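PDB 4CW4: beta-ketoacyl synthase from Pseudomonas aeruginosa, which condenses acetyl-CoA with malonyl-ACP to form acetoacetyl-ACP, the primer that starts bacterial fatty acid synthesis. Local coordinates for residues A[52-57]-A[87-92]. Residues are numbered along the deposited sequence; the frame is centred on the assembly and turned at random.
Sequences VMMKLV and ASTLVR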
loop_
_atom_site.group_PDB
_atom_site.type_symbol
_atom_site.label_atom_id
_atom_site.label_comp_id
_atom_site.label_asym_id
_atom_site.label_seq_id
_atom_site.Cartn_x
_atom_site.Cartn_y
_atom_site.Cartn_z
ATOM N N VAL A 52 17.450 -22.573 -21.040
ATOM C CA VAL A 52 17.050 -21.610 -22.060
ATOM C C VAL A 52 16.873 -20.231 -21.438
ATOM O O VAL A 52 17.354 -19.221 -21.972
ATOM C CB VAL A 52 15.752 -22.049 -22.770
ATOM C CG1 VAL A 52 15.212 -20.935 -23.673
ATOM C CG2 VAL A 52 16.004 -23.310 -23.579
ATOM N N MET A 53 16.193 -20.179 -20.292
ATOM C CA MET A 53 15.965 -18.916 -19.583
ATOM C C MET A 53 17.277 -18.213 -19.264
ATOM O O MET A 53 17.369 -16.975 -19.315
ATOM C CB MET A 53 15.246 -19.145 -18.245
ATOM C CG MET A 53 13.753 -19.334 -18.349
ATOM S SD MET A 53 13.016 -19.899 -16.804
ATOM C CE MET A 53 13.189 -18.431 -15.784
ATOM N N MET A 54 18.272 -19.021 -18.900
ATOM C CA MET A 54 19.558 -18.522 -18.416
ATOM C C MET A 54 20.555 -18.285 -19.558
ATOM O O MET A 54 21.687 -17.858 -19.319
ATOM C CB MET A 54 20.129 -19.535 -17.420
ATOM C CG MET A 54 19.241 -19.678 -16.163
ATOM S SD MET A 54 19.586 -21.071 -15.095
ATOM C CE MET A 54 21.045 -20.502 -14.243
ATOM N N LYS A 55 20.129 -18.557 -20.786
ATOM C CA LYS A 55 20.960 -18.397 -21.981
ATOM C C LYS A 55 22.165 -19.331 -22.018
ATOM O O LYS A 55 23.181 -19.019 -22.651
ATOM C CB LYS A 55 21.450 -16.952 -22.137
ATOM C CG LYS A 55 20.431 -15.873 -21.832
ATOM C CD LYS A 55 19.396 -15.719 -22.912
ATOM C CE LYS A 55 18.799 -14.308 -22.872
ATOM N NZ LYS A 55 17.546 -14.248 -23.660
ATOM N N LEU A 56 22.057 -20.475 -21.360
ATOM C CA LEU A 56 23.115 -21.478 -21.376
ATOM C C LEU A 56 23.026 -22.364 -22.619
ATOM O O LEU A 56 24.032 -22.889 -23.096
ATOM C CB LEU A 56 23.046 -22.340 -20.119
ATOM C CG LEU A 56 23.389 -21.607 -18.824
ATOM C CD1 LEU A 56 23.080 -22.470 -17.627
ATOM C CD2 LEU A 56 24.868 -21.173 -18.808
ATOM N N VAL A 57 21.811 -22.528 -23.127
ATOM C CA VAL A 57 21.609 -23.224 -24.389
ATOM C C VAL A 57 20.692 -22.388 -25.249
ATOM O O VAL A 57 19.937 -21.574 -24.749
ATOM C CB VAL A 57 21.013 -24.650 -24.233
ATOM C CG1 VAL A 57 21.894 -25.520 -23.332
ATOM C CG2 VAL A 57 19.604 -24.610 -23.722
ATOM N N ALA A 87 23.974 -23.767 -9.386
ATOM C CA ALA A 87 24.765 -22.726 -8.758
ATOM C C ALA A 87 24.233 -21.317 -9.043
ATOM O O ALA A 87 24.546 -20.383 -8.308
ATOM C CB ALA A 87 26.237 -22.836 -9.186
ATOM N N SER A 88 23.463 -21.174 -10.116
ATOM C CA SER A 88 22.966 -19.878 -10.585
ATOM C C SER A 88 21.447 -19.704 -10.392
ATOM O O SER A 88 20.810 -18.859 -11.035
ATOM C CB SER A 88 23.316 -19.681 -12.049
ATOM O OG SER A 88 24.714 -19.539 -12.212
ATOM N N THR A 89 20.901 -20.503 -9.487
ATOM C CA THR A 89 19.529 -20.390 -9.047
ATOM C C THR A 89 19.507 -20.418 -7.517
ATOM O O THR A 89 20.513 -20.726 -6.881
ATOM C CB THR A 89 18.662 -21.542 -9.597
ATOM O OG1 THR A 89 19.313 -22.793 -9.362
ATOM C CG2 THR A 89 18.395 -21.353 -11.084
ATOM N N LEU A 90 18.345 -20.096 -6.948
ATOM C CA LEU A 90 18.095 -20.122 -5.508
ATOM C C LEU A 90 18.886 -19.042 -4.773
ATOM O O LEU A 90 19.523 -18.180 -5.402
ATOM C CB LEU A 90 18.324 -21.519 -4.921
ATOM C CG LEU A 90 17.506 -22.654 -5.559
ATOM C CD1 LEU A 90 17.667 -23.908 -4.741
ATOM C CD2 LEU A 90 16.022 -22.299 -5.713
ATOM N N VAL A 91 18.803 -19.047 -3.451
ATOM C CA VAL A 91 19.595 -18.130 -2.626
ATOM C C VAL A 91 21.088 -18.349 -2.899
ATOM O O VAL A 91 21.568 -19.482 -2.948
ATOM C CB VAL A 91 19.313 -18.347 -1.121
ATOM C CG1 VAL A 91 20.289 -17.562 -0.251
ATOM C CG2 VAL A 91 17.884 -17.984 -0.812
ATOM N N ARG A 92 21.827 -17.256 -3.091
ATOM C CA ARG A 92 23.267 -17.326 -3.377
ATOM C C ARG A 92 23.894 -15.950 -3.209
ATOM O O ARG A 92 23.176 -14.977 -2.962
ATOM C CB ARG A 92 23.501 -17.853 -4.801
ATOM C CG ARG A 92 22.815 -17.053 -5.906
ATOM C CD ARG A 92 22.688 -17.895 -7.183
ATOM N NE ARG A 92 22.318 -17.082 -8.343
ATOM C CZ ARG A 92 21.083 -16.707 -8.658
ATOM N NH1 ARG A 92 20.037 -17.106 -7.937
ATOM N NH2 ARG A 92 20.892 -15.941 -9.720
#
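Met54 reaches across to Ser88 and Thr89 with the last two atoms of its side chain, and the tight part of the contact lies at its methyl end. CE presses on CB of Ser88 at 3.3 Å, closer than two carbons usually pack, and lies 3.6 Å from the carbonyl O of Ser88. Behind it, SD passes CG2 of Thr89 at a looser 4.2 Å, the two side chains crossing at about a right angle. The long thioether suits this place because it can bend: extended at chi2, it turns at chi3 (77°), which brings the methyl onto the serine. Serine's short side chain lets that methyl come up against CB, while its OG bonds weakly back to Arg84 O in helix 74-87. Threonine pairs a methyl for the sulfur with a hydroxyl that is hydrogen-bonded to Ile85 O and accepts from Arg32 NE. Ile85 and Pro174 also pack against the buried Met54 side chain. The Ser88 carbonyl O lies between the methyl and Arg92, 3.1 Å above the centre of the guanidinium plane. The solvent side is loose by contrast: Lys55, next to Met54, is exposed and makes no contact with 87-92. Away from the active site, the contact thus packs the Schellman motif that ends helix 40-53, with Lys55 at positive phi (65°), against the turn leading from helix 74-87 into strand 91-93.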